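Local atomic coordinates of Rbam17540 (Bacillus amyloliquefaciens, PDB entry 2YOY), a protein that is a copper-dependent oxidase of the CBM33 family and probably cleaves crystalline polysaccharides such as cellulose by oxidation. Residues L70-T74 and A75-V79; K116-S119 and R120-E124. All coordinates share one frame; numbering follows the deposited sequence.

Contact 1 of 2, residues L70-T74 and A75-V79; sequences LDKQT and ADHWV
The indole N-H of W78 reaches back to the carbonyl oxygen of K72, NE1 to O 3.0 Å, and the bond is bent, with an angle of 143° at the hydrogen. The oxygen lies almost exactly in the plane of the indole, at its edge, whereas the donor stands above the plane of the K72 carbonyl. Beside this bond, the CB of K72 rests 4.0 Å from CZ2 of W78. At the far end of the indole, W78 CH2 lies 4.2 Å from L70 CD2, a methyl group. H77 folds over one face of the same indole, its CD2 sitting 3.2 Å above the ring plane near the centre. With CG anti to the backbone N (chi1 -166°), the imidazole also reaches the K72 chain, which it meets obliquely, CE1 of H77 to CD of K72 4.0 Å; its NE2 is held by the carbonyl of K29. The turn between the two halves belongs to the loop joining helix 59-62 to strand 81-83 of the LPMO fold, and T74 shapes it. Its hydroxyl is set between the backbone N and the carbonyl carbon (chi1 71°), whence OG1 accepts a weak bond from D76 N at 3.3 Å, as in an ST turn, and lies against CB of H77. A water spans the bend, donating to T74 O at 2.7 Å and accepting from the backbone N of W78. Farther out, R10 forms a cation-pi contact with W78 and also bonds to OE1 of Q73, whose NE2 is given to P114 and Y153.

Contact 2 of 2, residues K116-S119 and R120-E124; sequences KPLS and RDEFE
The carboxylate of D121 takes a short hydrogen bond from the hydroxyl of S119, OG to OD1 2.7 Å. The serine comes to the syn side of OD1 and somewhat out of the carboxylate plane. The torsions bring the two groups together: OG of S119 (chi1 60°) and CG of D121 (chi1 67°) each stand between their own backbone N and carbonyl carbon. The backbone closes the same turn, E122 N donating to S119 O at 3.0 Å, the i to i+3 bond of the 3-10 segment that leads into strand 123-130. That carbonyl oxygen also lies at the edge of the F123 ring, near its plane, 3.4 Å from CD2. The E122 chain passes the serine, its CG 3.5 Å from OG of S119, and continues, extended, toward L118, which it crosses at about a right angle. A water sits between K116 O and OE1 of E122 with more acceptors in reach than protons, while OE2 of E122 accepts from the backbone N of N113. L118 and F123 meet through CD1 and CZ at 4.3 Å and both rest on I155 of strand 154-162. R120 leads away, in a salt bridge with D53 and hydrogen bonds to the carbonyls of P47, A49 and P51. Replacing S119 by an alanine removes the hydroxyl and is likely to leave OD1 of D121 without that donor and its carboxylate freer to turn. Two acidic side chains thus share one turn, and the S119 hydroxyl on D121 and the N113 backbone N-H on E122 probably offset part of their negative charge.

In the fold
Following the chain from the N terminus, contact 1 comes first and folds back the loop between helix 59-62 and strand 81-83. The chain then runs through strands 86-94 and 100-108 before contact 2 tightens the connection from 100-108 into strand 123-130. The two are therefore in series and neither nests within nor crosses the other. Their centres lie 14 Å apart, yet they touch: CG of Q73 packs 3.1 Å from the carbonyl O of K116. Contact 1 faces R10 of helix 10-21 and Y30 of helix 23-30, contact 2 strands 100-108 and 154-162 of the mixed sheet, so that together they join the helical region to the sheet.

Contact 1 of 2, residues L70-T74 and A75-V79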
ATOM      1  N   LEU A  70       8.929  -5.251  -4.328  1.00 10.32           N
ATOM      2  CA  LEU A  70       8.157  -4.040  -4.217  1.00  5.81           C
ATOM      3  C   LEU A  70       8.987  -2.834  -3.718  1.00  8.14           C
ATOM      4  O   LEU A  70       8.582  -1.687  -3.909  1.00  9.79           O
ATOM      5  CB  LEU A  70       6.943  -4.218  -3.383  1.00 11.27           C
ATOM      6  CG  LEU A  70       5.929  -5.184  -3.988  1.00 10.37           C
ATOM      7  CD1 LEU A  70       4.882  -5.422  -2.917  1.00 15.02           C
ATOM      8  CD2 LEU A  70       5.290  -4.658  -5.263  1.00 11.56           C
ATOM      9  N   ASP A  71      10.168  -3.107  -3.177  1.00  9.41           N
ATOM     10  CA  ASP A  71      10.951  -2.035  -2.609  1.00 10.71           C
ATOM     11  C   ASP A  71      11.757  -1.251  -3.622  1.00 14.43           C
ATOM     12  O   ASP A  71      12.266  -0.190  -3.281  1.00 11.97           O
ATOM     13  CB  ASP A  71      11.850  -2.566  -1.500  1.00 11.37           C
ATOM     14  CG  ASP A  71      11.081  -3.081  -0.301  1.00 12.67           C
ATOM     15  OD1 ASP A  71      10.063  -2.450   0.104  1.00 11.08           O
ATOM     16  OD2 ASP A  71      11.529  -4.107   0.280  1.00 12.55           O
ATOM     17  N   LYS A  72      11.848  -1.740  -4.867  1.00 13.31           N
ATOM     18  CA  LYS A  72      12.475  -0.965  -5.913  1.00 12.13           C
ATOM     19  C   LYS A  72      11.767   0.357  -6.025  1.00 18.74           C
ATOM     20  O   LYS A  72      10.565   0.435  -5.838  1.00 10.12           O
ATOM     21  CB  LYS A  72      12.424  -1.673  -7.260  1.00 14.37           C
ATOM     22  CG  LYS A  72      13.332  -2.880  -7.355  1.00 25.07           C
ATOM     23  CD  LYS A  72      13.590  -3.245  -8.819  1.00 31.20           C
ATOM     24  CE  LYS A  72      14.621  -4.357  -8.942  1.00 48.29           C
ATOM     25  NZ  LYS A  72      14.924  -4.627 -10.373  1.00 29.31           N
ATOM     26  N   GLN A  73      12.499   1.417  -6.313  1.00 10.61           N
ATOM     27  CA  GLN A  73      11.852   2.724  -6.462  1.00  7.53           C
ATOM     28  C   GLN A  73      12.586   3.629  -7.411  1.00 17.95           C
ATOM     29  O   GLN A  73      13.697   4.085  -7.134  1.00 13.09           O
ATOM     30  CB  GLN A  73      11.684   3.378  -5.095  1.00  7.82           C
ATOM     31  CG  GLN A  73      10.905   4.664  -5.045  1.00  7.15           C
ATOM     32  CD  GLN A  73       9.473   4.516  -5.542  1.00  8.82           C
ATOM     33  OE1 GLN A  73       8.729   3.642  -5.099  1.00 10.73           O
ATOM     34  NE2 GLN A  73       9.118   5.340  -6.528  1.00 11.45           N
ATOM     35  N   THR A  74      11.973   3.839  -8.562  1.00 13.37           N
ATOM     36  CA  THR A  74      12.423   4.833  -9.532  1.00 10.81           C
ATOM     37  C   THR A  74      11.234   5.597 -10.040  1.00 11.04           C
ATOM     38  O   THR A  74      10.070   5.174  -9.888  1.00 13.73           O
ATOM     39  CB  THR A  74      13.161   4.223 -10.751  1.00 19.19           C
ATOM     40  OG1 THR A  74      12.226   3.528 -11.594  1.00 15.22           O
ATOM     41  CG2 THR A  74      14.271   3.287 -10.324  1.00 16.12           C
ATOM     42  N   ALA A  75      11.513   6.725 -10.687  1.00 11.38           N
ATOM     43  CA  ALA A  75      10.449   7.513 -11.290  1.00 11.83           C
ATOM     44  C   ALA A  75       9.605   6.755 -12.325  1.00 12.71           C
ATOM     45  O   ALA A  75       8.409   7.048 -12.473  1.00 11.84           O
ATOM     46  CB  ALA A  75      11.024   8.781 -11.906  1.00 22.00           C
ATOM     47  N   ASP A  76      10.215   5.778 -13.001  1.00 11.10           N
ATOM     48  CA  ASP A  76       9.596   5.116 -14.140  1.00 14.53           C
ATOM     49  C   ASP A  76       9.161   3.688 -13.883  1.00 15.61           C
ATOM     50  O   ASP A  76       8.459   3.129 -14.722  1.00 16.72           O
ATOM     51  CB  ASP A  76      10.554   5.157 -15.354  1.00 19.16           C
ATOM     52  CG  ASP A  76      10.730   6.577 -15.919  1.00 28.73           C
ATOM     53  OD1 ASP A  76       9.924   7.486 -15.594  1.00 22.57           O
ATOM     54  OD2 ASP A  76      11.691   6.798 -16.675  1.00 33.37           O
ATOM     55  N   HIS A  77       9.539   3.106 -12.750  1.00 12.85           N
ATOM     56  CA  HIS A  77       9.399   1.640 -12.582  1.00  9.51           C
ATOM     57  C   HIS A  77       7.943   1.220 -12.557  1.00 13.65           C
ATOM     58  O   HIS A  77       7.582   0.254 -13.218  1.00 13.03           O
ATOM     59  CB  HIS A  77      10.086   1.112 -11.346  1.00  7.45           C
ATOM     60  CG  HIS A  77      10.231  -0.388 -11.345  1.00 21.42           C
ATOM     61  ND1 HIS A  77      11.279  -1.033 -11.958  1.00 35.42           N
ATOM     62  CD2 HIS A  77       9.453  -1.367 -10.822  1.00 16.88           C
ATOM     63  CE1 HIS A  77      11.147  -2.337 -11.813  1.00 27.85           C
ATOM     64  NE2 HIS A  77      10.027  -2.567 -11.162  1.00 14.50           N
ATOM     65  N   TRP A  78       7.115   1.925 -11.789  1.00  6.81           N
ATOM     66  CA  TRP A  78       5.764   1.429 -11.527  1.00  5.41           C
ATOM     67  C   TRP A  78       4.672   2.054 -12.379  1.00  5.63           C
ATOM     68  O   TRP A  78       4.760   3.204 -12.783  1.00  9.36           O
ATOM     69  CB  TRP A  78       5.426   1.608 -10.029  1.00  6.84           C
ATOM     70  CG  TRP A  78       6.523   1.028  -9.139  1.00  9.19           C
ATOM     71  CD1 TRP A  78       7.429   1.749  -8.377  1.00  8.64           C
ATOM     72  CD2 TRP A  78       6.817  -0.338  -8.895  1.00  4.98           C
ATOM     73  NE1 TRP A  78       8.224   0.897  -7.662  1.00  9.45           N
ATOM     74  CE2 TRP A  78       7.918  -0.383  -8.003  1.00  6.90           C
ATOM     75  CE3 TRP A  78       6.269  -1.532  -9.312  1.00 10.24           C
ATOM     76  CZ2 TRP A  78       8.450  -1.582  -7.534  1.00  5.97           C
ATOM     77  CZ3 TRP A  78       6.818  -2.730  -8.860  1.00 12.05           C
ATOM     78  CH2 TRP A  78       7.882  -2.746  -7.968  1.00 16.60           C
ATOM     79  N   VAL A  79       3.563   1.316 -12.534  1.00  6.26           N
ATOM     80  CA  VAL A  79       2.410   1.815 -13.283  1.00  7.77           C
ATOM     81  C   VAL A  79       1.623   2.805 -12.444  1.00 11.35           C
ATOM     82  O   VAL A  79       1.198   2.493 -11.330  1.00 12.37           O
ATOM     83  CB  VAL A  79       1.459   0.672 -13.722  1.00 14.96           C
ATOM     84  CG1 VAL A  79       0.253   1.238 -14.452  1.00 23.65           C
ATOM     85  CG2 VAL A  79       2.168  -0.319 -14.649  1.00 11.97           C
TER
HETATM   86  O   HOH W   1       7.512   4.489 -10.512  1.00  7.64           O

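Contact 2 of 2, residues K116-S119 and R120-E124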
ATOM      1  N   LYS A 116      14.544   7.297  -4.846  1.00 14.80           N
ATOM      2  CA  LYS A 116      15.189   6.809  -3.658  1.00 16.58           C
ATOM      3  C   LYS A 116      14.268   5.834  -2.962  1.00 15.23           C
ATOM      4  O   LYS A 116      13.050   5.892  -3.139  1.00 16.28           O
ATOM      5  CB  LYS A 116      15.522   7.954  -2.684  1.00 22.35           C
ATOM      6  CG  LYS A 116      16.351   9.069  -3.288  1.00 32.29           C
ATOM      7  CD  LYS A 116      17.745   8.592  -3.680  1.00 48.16           C
ATOM      8  CE  LYS A 116      18.670   9.775  -3.947  1.00129.86           C
ATOM      9  NZ  LYS A 116      20.059   9.361  -4.297  1.00 51.75           N
ATOM     10  N   PRO A 117      14.836   4.946  -2.137  1.00 14.53           N
ATOM     11  CA  PRO A 117      13.964   4.044  -1.388  1.00 17.03           C
ATOM     12  C   PRO A 117      12.997   4.793  -0.475  1.00 13.99           C
ATOM     13  O   PRO A 117      13.326   5.839   0.050  1.00 15.15           O
ATOM     14  CB  PRO A 117      14.939   3.173  -0.573  1.00 19.40           C
ATOM     15  CG  PRO A 117      16.265   3.352  -1.243  1.00 27.47           C
ATOM     16  CD  PRO A 117      16.268   4.715  -1.845  1.00 21.69           C
ATOM     17  N   LEU A 118      11.782   4.259  -0.303  1.00 11.91           N
ATOM     18  CA  LEU A 118      10.772   4.925   0.484  1.00 11.10           C
ATOM     19  C   LEU A 118      11.215   4.976   1.948  1.00 12.85           C
ATOM     20  O   LEU A 118      11.649   3.969   2.521  1.00 13.89           O
ATOM     21  CB  LEU A 118       9.427   4.181   0.383  1.00  9.04           C
ATOM     22  CG  LEU A 118       8.786   4.159  -0.981  1.00  8.02           C
ATOM     23  CD1 LEU A 118       7.460   3.367  -0.937  1.00 10.81           C
ATOM     24  CD2 LEU A 118       8.526   5.544  -1.491  1.00 16.92           C
ATOM     25  N   SER A 119      11.050   6.143   2.554  1.00 16.17           N
ATOM     26  CA  SER A 119      11.281   6.318   3.977  1.00 13.52           C
ATOM     27  C   SER A 119      10.071   7.008   4.612  1.00  9.51           C
ATOM     28  O   SER A 119       9.340   7.760   3.948  1.00 13.58           O
ATOM     29  CB  SER A 119      12.587   7.113   4.193  1.00 13.32           C
ATOM     30  OG  SER A 119      12.499   8.380   3.592  1.00 19.44           O
ATOM     31  N   ARG A 120       9.901   6.807   5.912  1.00 12.10           N
ATOM     32  CA  ARG A 120       8.836   7.483   6.698  1.00 16.53           C
ATOM     33  C   ARG A 120       8.749   8.951   6.549  1.00 15.90           C
ATOM     34  O   ARG A 120       7.663   9.520   6.555  1.00 15.62           O
ATOM     35  CB  ARG A 120       9.064   7.306   8.197  1.00 23.83           C
ATOM     36  CG  ARG A 120       8.665   5.972   8.667  1.00 27.86           C
ATOM     37  CD  ARG A 120       9.597   5.486   9.762  1.00 26.56           C
ATOM     38  NE  ARG A 120       9.029   4.258  10.250  1.00 26.17           N
ATOM     39  CZ  ARG A 120       9.184   3.076   9.677  1.00 14.93           C
ATOM     40  NH1 ARG A 120       9.926   2.930   8.559  1.00 16.48           N
ATOM     41  NH2 ARG A 120       8.582   2.038  10.211  1.00 18.34           N
ATOM     42  N   ASP A 121       9.911   9.594   6.524  1.00 11.37           N
ATOM     43  CA  ASP A 121       9.960  11.012   6.514  1.00 13.90           C
ATOM     44  C   ASP A 121       9.600  11.632   5.177  1.00 14.71           C
ATOM     45  O   ASP A 121       9.454  12.854   5.087  1.00 16.08           O
ATOM     46  CB  ASP A 121      11.312  11.514   7.040  1.00 17.51           C
ATOM     47  CG  ASP A 121      12.460  11.189   6.145  1.00 30.83           C
ATOM     48  OD1 ASP A 121      12.282  10.596   5.052  1.00 28.06           O
ATOM     49  OD2 ASP A 121      13.581  11.541   6.558  1.00 24.46           O
ATOM     50  N   GLU A 122       9.348  10.788   4.161  1.00 14.96           N
ATOM     51  CA  GLU A 122       8.774  11.269   2.894  1.00 14.21           C
ATOM     52  C   GLU A 122       7.236  11.227   2.874  1.00  9.43           C
ATOM     53  O   GLU A 122       6.660  11.641   1.888  1.00 13.15           O
ATOM     54  CB  GLU A 122       9.255  10.383   1.740  1.00 16.67           C
ATOM     55  CG  GLU A 122      10.708  10.516   1.426  1.00 33.02           C
ATOM     56  CD  GLU A 122      11.030   9.837   0.129  1.00 29.16           C
ATOM     57  OE1 GLU A 122      10.872   8.597   0.044  1.00 23.98           O
ATOM     58  OE2 GLU A 122      11.395  10.559  -0.799  1.00 21.62           O
ATOM     59  N   PHE A 123       6.599  10.719   3.941  1.00 12.82           N
ATOM     60  CA  PHE A 123       5.115  10.536   3.957  1.00  5.73           C
ATOM     61  C   PHE A 123       4.486  11.422   4.988  1.00 14.22           C
ATOM     62  O   PHE A 123       5.049  11.657   6.067  1.00 19.93           O
ATOM     63  CB  PHE A 123       4.808   9.113   4.337  1.00  7.14           C
ATOM     64  CG  PHE A 123       4.966   8.134   3.208  1.00 12.45           C
ATOM     65  CD1 PHE A 123       3.960   8.030   2.247  1.00 11.30           C
ATOM     66  CD2 PHE A 123       6.091   7.314   3.096  1.00 21.19           C
ATOM     67  CE1 PHE A 123       4.082   7.168   1.185  1.00 11.70           C
ATOM     68  CE2 PHE A 123       6.212   6.436   2.043  1.00 21.55           C
ATOM     69  CZ  PHE A 123       5.220   6.379   1.063  1.00 18.26           C
ATOM     70  N   GLU A 124       3.268  11.851   4.720  1.00 12.12           N
ATOM     71  CA  GLU A 124       2.505  12.511   5.754  1.00 11.47           C
ATOM     72  C   GLU A 124       1.155  11.879   5.871  1.00  9.87           C
ATOM     73  O   GLU A 124       0.632  11.463   4.886  1.00  7.80           O
ATOM     74  CB  GLU A 124       2.390  14.007   5.545  1.00 20.36           C
ATOM     75  CG  GLU A 124       1.871  14.469   4.226  1.00 28.10           C
ATOM     76  CD  GLU A 124       1.953  15.995   4.127  1.00 30.66           C
ATOM     77  OE1 GLU A 124       1.692  16.691   5.123  1.00 58.56           O
ATOM     78  OE2 GLU A 124       2.304  16.478   3.055  1.00 25.61           O
TER
HETATM   79  O   HOH W   2      11.252   7.712  -2.287  1.00 14.55           O